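Local coordinates for beta-hydroxyacyl-(Acyl-carrier-protein) dehydratase FabA/FabZ (Xenorhabdus doucetiae, PDB 6QSR), which probably acts as a hotdog-fold 3-hydroxyacyl-ACP dehydratase in making aryl polyene pigments, working within the ApeI:P dehydratase heterocomplex, at residues A36-L41 against S65-Q70; W77-M82 against G145-Y150; A84-V89 against I129-L134; P119-G124 against V153-R158. One frame throughout, in Å; residues are numbered along the deposited sequence.

Contact 1: residues A36-L41 against S65-Q70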
loop_
_atom_site.group_PDB
_atom_site.type_symbol
_atom_site.label_atom_id
_atom_site.label_comp_id
_atom_site.label_asym_id
_atom_site.label_seq_id
_atom_site.Cartn_x
_atom_site.Cartn_y
_atom_site.Cartn_z
ATOM N N ALA B 36 1.296 -8.709 -12.621
ATOM C CA ALA B 36 1.037 -7.476 -13.387
ATOM C C ALA B 36 -0.470 -7.305 -13.623
ATOM O O ALA B 36 -1.135 -8.287 -13.959
ATOM C CB ALA B 36 1.778 -7.515 -14.725
ATOM N N PRO B 37 -1.029 -6.098 -13.464
ATOM C CA PRO B 37 -0.308 -4.830 -13.261
ATOM C C PRO B 37 0.025 -4.438 -11.798
ATOM O O PRO B 37 0.501 -3.319 -11.574
ATOM C CB PRO B 37 -1.269 -3.802 -13.879
ATOM C CG PRO B 37 -2.627 -4.384 -13.641
ATOM C CD PRO B 37 -2.465 -5.880 -13.724
ATOM N N MET B 38 -0.187 -5.335 -10.828
ATOM C CA MET B 38 0.030 -5.030 -9.403
ATOM C C MET B 38 1.391 -5.461 -8.832
ATOM O O MET B 38 1.513 -5.688 -7.627
ATOM C CB MET B 38 -1.121 -5.615 -8.561
ATOM C CG MET B 38 -2.381 -4.779 -8.630
ATOM S SD MET B 38 -2.144 -3.091 -8.036
ATOM C CE MET B 38 -1.546 -3.372 -6.369
ATOM N N VAL B 39 2.414 -5.559 -9.681
ATOM C CA VAL B 39 3.790 -5.689 -9.209
ATOM C C VAL B 39 4.410 -4.328 -9.425
ATOM O O VAL B 39 4.515 -3.866 -10.564
ATOM C CB VAL B 39 4.575 -6.760 -9.979
ATOM C CG1 VAL B 39 6.038 -6.777 -9.546
ATOM C CG2 VAL B 39 3.935 -8.122 -9.784
ATOM N N LEU B 40 4.827 -3.694 -8.332
ATOM C CA LEU B 40 5.322 -2.326 -8.362
ATOM C C LEU B 40 6.842 -2.251 -8.130
ATOM O O LEU B 40 7.349 -1.219 -7.721
ATOM C CB LEU B 40 4.555 -1.470 -7.337
ATOM C CG LEU B 40 3.196 -0.949 -7.820
ATOM C CD1 LEU B 40 2.111 -2.018 -7.734
ATOM C CD2 LEU B 40 2.784 0.288 -7.040
ATOM N N LEU B 41 7.555 -3.342 -8.412
ATOM C CA LEU B 41 9.021 -3.361 -8.387
ATOM C C LEU B 41 9.507 -3.948 -9.704
ATOM O O LEU B 41 8.778 -4.687 -10.359
ATOM C CB LEU B 41 9.548 -4.192 -7.209
ATOM C CG LEU B 41 9.000 -3.868 -5.818
ATOM C CD1 LEU B 41 9.401 -4.948 -4.820
ATOM C CD2 LEU B 41 9.492 -2.505 -5.365
ATOM N N SER B 65 3.709 3.072 -14.154
ATOM C CA SER B 65 2.969 4.003 -15.038
ATOM C C SER B 65 1.452 4.139 -14.783
ATOM O O SER B 65 0.935 5.252 -14.874
ATOM C CB SER B 65 3.262 3.739 -16.517
ATOM O OG SER B 65 2.781 2.492 -16.950
ATOM N N PRO B 66 0.749 3.037 -14.417
ATOM C CA PRO B 66 -0.667 3.173 -14.027
ATOM C C PRO B 66 -0.944 4.009 -12.763
ATOM O O PRO B 66 -2.085 4.427 -12.561
ATOM C CB PRO B 66 -1.107 1.718 -13.784
ATOM C CG PRO B 66 -0.143 0.889 -14.561
ATOM C CD PRO B 66 1.158 1.618 -14.423
ATOM N N PHE B 67 0.073 4.242 -11.931
ATOM C CA PHE B 67 -0.084 4.918 -10.637
ATOM C C PHE B 67 0.443 6.362 -10.603
ATOM O O PHE B 67 0.421 7.002 -9.542
ATOM C CB PHE B 67 0.589 4.072 -9.549
ATOM C CG PHE B 67 0.246 2.616 -9.639
ATOM C CD1 PHE B 67 -0.976 2.150 -9.172
ATOM C CD2 PHE B 67 1.112 1.718 -10.254
ATOM C CE1 PHE B 67 -1.317 0.809 -9.283
ATOM C CE2 PHE B 67 0.775 0.372 -10.376
ATOM C CZ PHE B 67 -0.441 -0.080 -9.884
ATOM N N LEU B 68 0.900 6.879 -11.743
ATOM C CA LEU B 68 1.407 8.261 -11.806
ATOM C C LEU B 68 0.244 9.249 -11.791
ATOM O O LEU B 68 -0.828 8.966 -12.341
ATOM C CB LEU B 68 2.249 8.501 -13.060
ATOM C CG LEU B 68 3.383 7.519 -13.348
ATOM C CD1 LEU B 68 4.101 7.910 -14.631
ATOM C CD2 LEU B 68 4.338 7.426 -12.175
ATOM N N ASN B 69 0.466 10.399 -11.156
ATOM C CA ASN B 69 -0.546 11.453 -11.058
ATOM C C ASN B 69 -0.540 12.275 -12.367
ATOM O O ASN B 69 0.248 11.997 -13.285
ATOM C CB ASN B 69 -0.319 12.317 -9.793
ATOM C CG ASN B 69 0.957 13.141 -9.854
ATOM O OD1 ASN B 69 1.516 13.364 -10.925
ATOM N ND2 ASN B 69 1.428 13.597 -8.691
ATOM N N GLN B 70 -1.399 13.282 -12.445
ATOM C CA GLN B 70 -1.565 14.065 -13.684
ATOM C C GLN B 70 -0.294 14.801 -14.150
ATOM O O GLN B 70 -0.169 15.147 -15.329
ATOM C CB GLN B 70 -2.745 15.041 -13.553
ATOM C CG GLN B 70 -2.571 16.140 -12.511
ATOM C CD GLN B 70 -3.885 16.813 -12.135
ATOM O OE1 GLN B 70 -4.837 16.153 -11.721
ATOM N NE2 GLN B 70 -3.941 18.124 -12.284
#
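Leu40 lays its branched end over one face of the Phe67 ring. Its CD2 stands 4.1 Å from the centroid of the Phe67 ring and 21° off the ring normal, which satisfies a CH-pi contact, with the methyl displaced toward the rim. Leu40 CG and Leu40 CD1 both come to 3.8 Å from Phe67 CE2, so all three branch atoms bear on the same part of the ring. The opposite face is covered from within 65-70: Pro66 CB sits 4.1 Å above the plane of the Phe67 ring, over its centre. The ring is thus sandwiched between Leu40 and Pro66, which limits how it can turn. At the edge, Pro37 O lies in the ring plane, 3.8 Å from Phe67 CZ, where a carbonyl oxygen faces the weakly positive ring hydrogens. Met38 starts out away from 65-70, but bends at chi2 (-60°) and chi3 (-57°) bring Met38 SD back to 3.9 Å from Phe67 CZ, oblique to the ring. Phe78 also meets the Phe67 ring, and on the AMP-dependent synthetase and ligase chain Met1 packs on Phe67 while Arg30 packs on Pro37 and Met38. The contact therefore joins two loops of the hotdog domain beside the heterocomplex interface, through a CH-pi overlap and a Met-aromatic contact sharing one phenylalanine.

Contact 2: residues W77-M82 against G145-Y150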
loop_
_atom_site.group_PDB
_atom_site.type_symbol
_atom_site.label_atom_id
_atom_site.label_comp_id
_atom_site.label_asym_id
_atom_site.label_seq_id
_atom_site.Cartn_x
_atom_site.Cartn_y
_atom_site.Cartn_z
ATOM N N TRP B 77 2.650 8.276 -1.035
ATOM C CA TRP B 77 1.988 7.191 -0.307
ATOM C C TRP B 77 2.167 5.792 -0.901
ATOM O O TRP B 77 2.067 4.794 -0.171
ATOM C CB TRP B 77 0.502 7.495 -0.066
ATOM C CG TRP B 77 -0.348 7.750 -1.279
ATOM C CD1 TRP B 77 -0.989 6.821 -2.040
ATOM C CD2 TRP B 77 -0.706 9.029 -1.818
ATOM N NE1 TRP B 77 -1.695 7.438 -3.035
ATOM C CE2 TRP B 77 -1.546 8.794 -2.920
ATOM C CE3 TRP B 77 -0.374 10.354 -1.488
ATOM C CZ2 TRP B 77 -2.079 9.834 -3.703
ATOM C CZ3 TRP B 77 -0.909 11.394 -2.265
ATOM C CH2 TRP B 77 -1.752 11.123 -3.357
ATOM N N PHE B 78 2.497 5.707 -2.191
ATOM C CA PHE B 78 2.887 4.421 -2.799
ATOM C C PHE B 78 4.181 3.803 -2.224
ATOM O O PHE B 78 4.466 2.635 -2.478
ATOM C CB PHE B 78 2.968 4.532 -4.331
ATOM C CG PHE B 78 1.630 4.592 -4.983
ATOM C CD1 PHE B 78 0.972 3.427 -5.342
ATOM C CD2 PHE B 78 0.987 5.809 -5.184
ATOM C CE1 PHE B 78 -0.289 3.478 -5.909
ATOM C CE2 PHE B 78 -0.274 5.868 -5.753
ATOM C CZ PHE B 78 -0.916 4.697 -6.122
ATOM N N ALA B 79 4.962 4.580 -1.469
ATOM C CA ALA B 79 6.072 4.054 -0.682
ATOM C C ALA B 79 5.707 2.828 0.166
ATOM O O ALA B 79 6.490 1.879 0.251
ATOM C CB ALA B 79 6.654 5.153 0.209
ATOM N N ILE B 80 4.528 2.836 0.787
ATOM C CA ILE B 80 4.121 1.691 1.603
ATOM C C ILE B 80 3.943 0.415 0.782
ATOM O O ILE B 80 4.304 -0.670 1.256
ATOM C CB ILE B 80 2.862 1.943 2.468
ATOM C CG1 ILE B 80 1.628 2.302 1.635
ATOM C CG2 ILE B 80 3.157 3.032 3.478
ATOM C CD1 ILE B 80 0.443 1.390 1.856
ATOM N N GLU B 81 3.430 0.546 -0.442
ATOM C CA GLU B 81 3.229 -0.604 -1.329
ATOM C C GLU B 81 4.544 -1.114 -1.915
ATOM O O GLU B 81 4.718 -2.317 -2.067
ATOM C CB GLU B 81 2.253 -0.272 -2.467
ATOM C CG GLU B 81 1.888 -1.451 -3.381
ATOM C CD GLU B 81 1.178 -2.600 -2.673
ATOM O OE1 GLU B 81 0.659 -2.401 -1.556
ATOM O OE2 GLU B 81 1.129 -3.717 -3.233
ATOM N N MET B 82 5.454 -0.212 -2.268
ATOM C CA MET B 82 6.778 -0.624 -2.716
ATOM C C MET B 82 7.539 -1.328 -1.566
ATOM O O MET B 82 8.141 -2.380 -1.768
ATOM C CB MET B 82 7.557 0.562 -3.290
ATOM C CG MET B 82 6.970 1.122 -4.595
ATOM S SD MET B 82 7.948 2.478 -5.281
ATOM C CE MET B 82 7.475 3.779 -4.152
ATOM N N GLY B 145 12.122 0.033 7.151
ATOM C CA GLY B 145 12.368 0.283 5.731
ATOM C C GLY B 145 12.877 1.658 5.357
ATOM O O GLY B 145 12.670 2.627 6.077
ATOM N N GLU B 146 13.529 1.724 4.202
ATOM C CA GLU B 146 14.019 2.973 3.651
ATOM C C GLU B 146 13.883 2.962 2.123
ATOM O O GLU B 146 14.245 1.970 1.475
ATOM C CB GLU B 146 15.471 3.149 4.083
ATOM C CG GLU B 146 16.229 4.315 3.481
ATOM C CD GLU B 146 17.712 4.195 3.768
ATOM O OE1 GLU B 146 18.478 3.913 2.820
ATOM O OE2 GLU B 146 18.099 4.346 4.949
ATOM N N ILE B 147 13.325 4.043 1.569
ATOM C CA ILE B 147 13.402 4.328 0.135
ATOM C C ILE B 147 14.411 5.456 -0.062
ATOM O O ILE B 147 14.301 6.516 0.560
ATOM C CB ILE B 147 12.040 4.694 -0.487
ATOM C CG1 ILE B 147 11.023 3.586 -0.192
ATOM C CG2 ILE B 147 12.163 4.895 -2.003
ATOM C CD1 ILE B 147 9.689 3.748 -0.876
ATOM N N SER B 148 15.384 5.208 -0.935
ATOM C CA SER B 148 16.412 6.177 -1.281
ATOM C C SER B 148 16.551 6.317 -2.798
ATOM O O SER B 148 16.102 5.454 -3.569
ATOM C CB SER B 148 17.744 5.772 -0.646
ATOM O OG SER B 148 18.227 4.552 -1.185
ATOM N N CYS B 149 17.152 7.429 -3.213
ATOM C CA CYS B 149 17.439 7.699 -4.615
ATOM C C CYS B 149 18.863 8.219 -4.686
ATOM O O CYS B 149 19.147 9.296 -4.150
ATOM C CB CYS B 149 16.465 8.730 -5.197
ATOM S SG CYS B 149 16.828 9.125 -6.925
ATOM N N TYR B 150 19.740 7.445 -5.328
ATOM C CA TYR B 150 21.201 7.709 -5.339
ATOM C C TYR B 150 21.779 8.064 -3.954
ATOM O O TYR B 150 22.521 9.044 -3.785
ATOM C CB TYR B 150 21.536 8.755 -6.413
ATOM C CG TYR B 150 21.585 8.170 -7.807
ATOM C CD1 TYR B 150 22.763 7.607 -8.296
ATOM C CD2 TYR B 150 20.458 8.163 -8.632
ATOM C CE1 TYR B 150 22.824 7.059 -9.568
ATOM C CE2 TYR B 150 20.508 7.613 -9.910
ATOM C CZ TYR B 150 21.696 7.063 -10.371
ATOM O OH TYR B 150 21.774 6.517 -11.633
#
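With CG1 anti to its carbonyl carbon (chi1 -55°) and an extended second torsion (chi2 -174°), Ile147 sends CD1 straight from the strand to helix 79-97. Met82 leaves the helix extended at chi2, then turns at chi3 (-75°), which carries CE round to the same methyl. Ile147 CD1 presses on Ala79, at 3.5 Å from Ala79 CB and 3.6 Å from Ala79 CA; the small alanine side chain lets the methyl come right up to the helix backbone. Met82 CE is the looser partner, 4.0 Å from Ile147 CD1, and the Met82 and Ile147 side chains cross at about a right angle. The two methyls that receive CD1, Ala79 CB and Met82 CE, are themselves 4.6 Å apart, so CD1 enters the notch between residues three apart on the helix. This is the central packing of the hotdog fold, in which a long helix lies in the concave side of a curved antiparallel sheet. Ile147 supplies about 64 of the 104 Å² buried here, and its backbone is hydrogen-bonded to both Leu154 and Val155 on strand 152-162. Val155 also packs against Ala79, while Met82 reaches Leu127 and Ile129 on strand 126-133, so this part of the helix spans three adjoining strands. Within the segment, Met82 N hydrogen-bonds Phe78 O at 3.0 Å. Nearby in the same segment, Trp77 NE1 hydrogen-bonds Asp46 of the AMP-dependent synthetase and ligase chain.

Contact 3: residues A84-V89 against I129-L134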
loop_
_atom_site.group_PDB
_atom_site.type_symbol
_atom_site.label_atom_id
_atom_site.label_comp_id
_atom_site.label_asym_id
_atom_site.label_seq_id
_atom_site.Cartn_x
_atom_site.Cartn_y
_atom_site.Cartn_z
ATOM N N ALA B 84 6.118 -2.823 1.084
ATOM C CA ALA B 84 5.380 -4.059 1.330
ATOM C C ALA B 84 5.800 -5.156 0.364
ATOM O O ALA B 84 6.050 -6.302 0.777
ATOM C CB ALA B 84 3.882 -3.816 1.223
ATOM N N GLN B 85 5.906 -4.801 -0.913
ATOM C CA GLN B 85 6.308 -5.771 -1.928
ATOM C C GLN B 85 7.755 -6.215 -1.779
ATOM O O GLN B 85 8.053 -7.368 -2.048
ATOM C CB GLN B 85 6.014 -5.261 -3.339
ATOM C CG GLN B 85 4.529 -5.316 -3.642
ATOM C CD GLN B 85 4.179 -4.973 -5.073
ATOM O OE1 GLN B 85 5.000 -5.109 -5.984
ATOM N NE2 GLN B 85 2.948 -4.531 -5.280
ATOM N N ALA B 86 8.637 -5.327 -1.318
ATOM C CA ALA B 86 10.010 -5.715 -1.008
ATOM C C ALA B 86 10.053 -6.790 0.080
ATOM O O ALA B 86 10.831 -7.736 -0.021
ATOM C CB ALA B 86 10.843 -4.505 -0.591
ATOM N N ILE B 87 9.181 -6.664 1.080
ATOM C CA ILE B 87 9.054 -7.657 2.143
ATOM C C ILE B 87 8.538 -8.960 1.530
ATOM O O ILE B 87 8.996 -10.052 1.894
ATOM C CB ILE B 87 8.116 -7.177 3.292
ATOM C CG1 ILE B 87 8.703 -5.956 4.012
ATOM C CG2 ILE B 87 7.881 -8.303 4.303
ATOM C CD1 ILE B 87 7.677 -5.174 4.814
ATOM N N GLY B 88 7.581 -8.836 0.611
ATOM C CA GLY B 88 7.084 -9.966 -0.178
ATOM C C GLY B 88 8.156 -10.716 -0.952
ATOM O O GLY B 88 8.141 -11.953 -0.993
ATOM N N VAL B 89 9.081 -9.971 -1.558
ATOM C CA VAL B 89 10.220 -10.551 -2.274
ATOM C C VAL B 89 11.115 -11.320 -1.293
ATOM O O VAL B 89 11.510 -12.453 -1.579
ATOM C CB VAL B 89 11.035 -9.472 -3.029
ATOM C CG1 VAL B 89 12.367 -10.024 -3.535
ATOM C CG2 VAL B 89 10.222 -8.894 -4.189
ATOM N N ILE B 129 14.578 0.392 -2.715
ATOM C CA ILE B 129 13.749 0.012 -1.579
ATOM C C ILE B 129 14.518 -1.025 -0.748
ATOM O O ILE B 129 14.788 -2.131 -1.217
ATOM C CB ILE B 129 12.372 -0.509 -2.039
ATOM C CG1 ILE B 129 11.634 0.574 -2.854
ATOM C CG2 ILE B 129 11.513 -0.889 -0.842
ATOM C CD1 ILE B 129 11.883 0.520 -4.340
ATOM N N GLN B 130 14.890 -0.645 0.473
ATOM C CA GLN B 130 15.742 -1.477 1.342
ATOM C C GLN B 130 15.024 -1.731 2.664
ATOM O O GLN B 130 14.771 -0.786 3.420
ATOM C CB GLN B 130 17.094 -0.795 1.570
ATOM C CG GLN B 130 18.011 -0.866 0.355
ATOM C CD GLN B 130 19.363 -0.205 0.577
ATOM O OE1 GLN B 130 20.285 -0.812 1.135
ATOM N NE2 GLN B 130 19.497 1.036 0.117
ATOM N N MET B 131 14.674 -2.996 2.920
ATOM C CA MET B 131 13.949 -3.400 4.139
ATOM C C MET B 131 14.837 -4.275 5.044
ATOM O O MET B 131 15.550 -5.156 4.552
ATOM C CB MET B 131 12.660 -4.156 3.790
ATOM C CG MET B 131 11.735 -3.466 2.783
ATOM S SD MET B 131 11.225 -1.829 3.343
ATOM C CE MET B 131 10.057 -2.235 4.645
ATOM N N ASN B 132 14.770 -4.017 6.352
ATOM C CA ASN B 132 15.523 -4.747 7.385
ATOM C C ASN B 132 14.558 -5.512 8.286
ATOM O O ASN B 132 13.608 -4.932 8.822
ATOM C CB ASN B 132 16.310 -3.774 8.268
ATOM C CG ASN B 132 17.373 -3.024 7.513
ATOM O OD1 ASN B 132 18.021 -3.568 6.624
ATOM N ND2 ASN B 132 17.583 -1.771 7.886
ATOM N N LEU B 133 14.812 -6.807 8.459
ATOM C CA LEU B 133 13.965 -7.654 9.286
ATOM C C LEU B 133 14.032 -7.249 10.767
ATOM O O LEU B 133 15.118 -7.121 11.320
ATOM C CB LEU B 133 14.397 -9.117 9.132
ATOM C CG LEU B 133 13.698 -10.170 9.998
ATOM C CD1 LEU B 133 12.213 -10.250 9.682
ATOM C CD2 LEU B 133 14.383 -11.519 9.812
ATOM N N LEU B 134 12.871 -7.054 11.394
ATOM C CA LEU B 134 12.783 -6.893 12.848
ATOM C C LEU B 134 12.381 -8.238 13.457
ATOM O O LEU B 134 13.172 -8.843 14.179
ATOM C CB LEU B 134 11.808 -5.762 13.236
ATOM C CG LEU B 134 12.071 -4.384 12.605
ATOM C CD1 LEU B 134 10.998 -3.370 12.980
ATOM C CD2 LEU B 134 13.452 -3.864 12.981
#
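Ala86 points its CB straight at strand 129-133, into the gap between Ile129 and Met131, where the long helix of the hotdog fold rests on its sheet. The segment axes approach to 8.3 Å and cross at -62°, so the helix runs slantwise over the strand; Ala86 meets both strand side chains and Ile87 only the second. Ile129 and Met131, alternate residues of the strand, both turn toward the helix. Ile129 uses its shorter branch: CG2 is 3.7 Å from Ala86 CB, while CG1 turns away from Ala86. Met131 comes closer still, with its CG 3.6 Å from Ala86 CB. Its chain then folds at chi2 (-58°) and chi3 (-73°), so that the terminal methyl is brought to Ile87, whose side chain crosses that of Met131 at about a right angle. Ile87 also touches Phe143, Leu159 and Thr161, on further strands of the sheet. Gln85 turns its end away from the strand, and its OE1 and NE2 bond Leu40 N and Glu81 OE2, so the polar group lies off the apolar face. Where the Ile87 and Met131 ends meet, Met131 CE is 3.8 Å from Ile87 CD1 and 4.0 Å from Ile87 CG1.

Contact 4: residues P119-G124 against V153-R158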
loop_
_atom_site.group_PDB
_atom_site.type_symbol
_atom_site.label_atom_id
_atom_site.label_comp_id
_atom_site.label_asym_id
_atom_site.label_seq_id
_atom_site.Cartn_x
_atom_site.Cartn_y
_atom_site.Cartn_z
ATOM N N PRO B 119 6.378 15.010 -1.524
ATOM C CA PRO B 119 4.985 14.595 -1.728
ATOM C C PRO B 119 4.797 13.576 -2.851
ATOM O O PRO B 119 3.837 12.799 -2.818
ATOM C CB PRO B 119 4.269 15.912 -2.045
ATOM C CG PRO B 119 5.314 16.851 -2.504
ATOM C CD PRO B 119 6.577 16.441 -1.825
ATOM N N ALA B 120 5.702 13.579 -3.828
ATOM C CA ALA B 120 5.677 12.605 -4.924
ATOM C C ALA B 120 7.082 12.301 -5.400
ATOM O O ALA B 120 8.007 13.101 -5.191
ATOM C CB ALA B 120 4.827 13.118 -6.080
ATOM N N PHE B 121 7.248 11.134 -6.022
ATOM C CA PHE B 121 8.534 10.759 -6.619
ATOM C C PHE B 121 8.537 11.172 -8.080
ATOM O O PHE B 121 7.680 10.743 -8.860
ATOM C CB PHE B 121 8.770 9.253 -6.503
ATOM C CG PHE B 121 8.722 8.737 -5.088
ATOM C CD1 PHE B 121 7.588 8.096 -4.605
ATOM C CD2 PHE B 121 9.817 8.888 -4.237
ATOM C CE1 PHE B 121 7.546 7.614 -3.295
ATOM C CE2 PHE B 121 9.784 8.404 -2.929
ATOM C CZ PHE B 121 8.637 7.782 -2.460
ATOM N N THR B 122 9.521 11.985 -8.459
ATOM C CA THR B 122 9.539 12.575 -9.786
ATOM C C THR B 122 9.854 11.531 -10.856
ATOM O O THR B 122 10.607 10.580 -10.626
ATOM C CB THR B 122 10.517 13.768 -9.872
ATOM O OG1 THR B 122 11.812 13.355 -9.448
ATOM C CG2 THR B 122 10.056 14.909 -8.980
ATOM N N GLN B 123 9.223 11.717 -12.012
ATOM C CA GLN B 123 9.494 10.968 -13.236
ATOM C C GLN B 123 10.996 10.885 -13.498
ATOM O O GLN B 123 11.691 11.899 -13.415
ATOM C CB GLN B 123 8.824 11.688 -14.418
ATOM C CG GLN B 123 8.744 10.874 -15.695
ATOM C CD GLN B 123 7.350 10.342 -15.929
ATOM O OE1 GLN B 123 6.464 11.069 -16.400
ATOM N NE2 GLN B 123 7.134 9.074 -15.581
ATOM N N GLY B 124 11.488 9.682 -13.795
ATOM C CA GLY B 124 12.923 9.431 -13.989
ATOM C C GLY B 124 13.719 8.999 -12.757
ATOM O O GLY B 124 14.876 8.596 -12.888
ATOM N N VAL B 153 18.115 9.530 1.268
ATOM C CA VAL B 153 16.958 8.886 1.900
ATOM C C VAL B 153 15.722 9.771 1.704
ATOM O O VAL B 153 15.719 10.929 2.112
ATOM C CB VAL B 153 17.201 8.649 3.410
ATOM C CG1 VAL B 153 15.946 8.120 4.080
ATOM C CG2 VAL B 153 18.373 7.690 3.620
ATOM N N LEU B 154 14.683 9.206 1.090
ATOM C CA LEU B 154 13.420 9.898 0.828
ATOM C C LEU B 154 12.250 9.438 1.696
ATOM O O LEU B 154 11.320 10.211 1.901
ATOM C CB LEU B 154 13.030 9.717 -0.637
ATOM C CG LEU B 154 13.992 10.285 -1.679
ATOM C CD1 LEU B 154 13.462 9.954 -3.065
ATOM C CD2 LEU B 154 14.178 11.783 -1.525
ATOM N N VAL B 155 12.273 8.184 2.158
ATOM C CA VAL B 155 11.216 7.628 3.003
ATOM C C VAL B 155 11.840 6.719 4.055
ATOM O O VAL B 155 12.766 5.970 3.750
ATOM C CB VAL B 155 10.195 6.793 2.182
ATOM C CG1 VAL B 155 9.013 6.384 3.051
ATOM C CG2 VAL B 155 9.713 7.562 0.966
ATOM N N THR B 156 11.336 6.795 5.285
ATOM C CA THR B 156 11.650 5.815 6.332
ATOM C C THR B 156 10.318 5.300 6.856
ATOM O O THR B 156 9.292 5.954 6.671
ATOM C CB THR B 156 12.494 6.398 7.491
ATOM O OG1 THR B 156 11.826 7.516 8.088
ATOM C CG2 THR B 156 13.874 6.824 6.998
ATOM N N GLY B 157 10.327 4.136 7.498
ATOM C CA GLY B 157 9.085 3.547 7.991
ATOM C C GLY B 157 9.228 2.167 8.599
ATOM O O GLY B 157 10.269 1.518 8.435
ATOM N N ARG B 158 8.176 1.729 9.302
ATOM C CA ARG B 158 8.029 0.335 9.732
ATOM C C ARG B 158 6.720 -0.229 9.208
ATOM O O ARG B 158 5.685 0.450 9.251
ATOM C CB ARG B 158 8.057 0.201 11.251
ATOM C CG ARG B 158 9.424 0.441 11.860
ATOM C CD ARG B 158 9.455 0.008 13.316
ATOM N NE ARG B 158 10.767 0.248 13.908
ATOM C CZ ARG B 158 11.085 0.013 15.179
ATOM N NH1 ARG B 158 10.178 -0.468 16.032
ATOM N NH2 ARG B 158 12.319 0.269 15.601
#
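Phe121 points the CE2 corner of its ring between Leu154 and Val155, and the two sides of this meeting differ in closeness and burial. The tight side is Val155: its CG2 lies near the ring plane, 3.6 Å from Phe121 CZ and 4.0 Å from Phe121 CE2, with the two side chains crossing at about a right angle. Val155 is buried, packing also on Met83, Val114 and Cys116, and Phe121 itself touches Met82 and Cys116. Leu154 forms the looser side. Its CD1 is likewise at the ring edge but no nearer than 4.0 Å to Phe121 CD2, and the two side chains slide past each other in opposite directions. Leu154 is only partly exposed, yet Val153 beside it and Thr122 beside Phe121 are exposed, so the packing thins out here toward the surface. That consecutive residues of one strand both point at Phe121 follows from a classic beta bulge: Leu154 and Val155 together face Ile147, and Leu154 takes a helix-like psi of -27° that breaks the usual alternation. Phe121 reaches them with CG anti to its carbonyl carbon (chi1 -57°), while its backbone pairs with Leu74 in the small sheet of strands 74-75 and 120-121. Every atom at the interface is carbon, and the ring offers its edge alone to both partners; its placement thus depends on shape and burial rather than on any directional bond between the two segments.

Contacts 2 and 3 form the core: both set helix 79-97 against neighbouring strands, 140-149 and 126-133, through aliphatic and methionine side chains. Contact 4 adjoins contact 2, with centres about 5 Å apart, and extends the same apolar layer to strand 152-162, but at Leu154 it comes to partial exposure. Contacts 1 and 4 both lie about 13 Å from the chain centre, though mostly buried; contact 1 joins loops rather than sheet and helix. Its sulfur and carbonyl partners round an aromatic ring contrast with the carbon-to-carbon packing of the other three. Leu40 CD2, 4.0 Å from Phe78 CD1, and Leu41 CD1, 3.6 Å from Ala86 N, tie it to the helix.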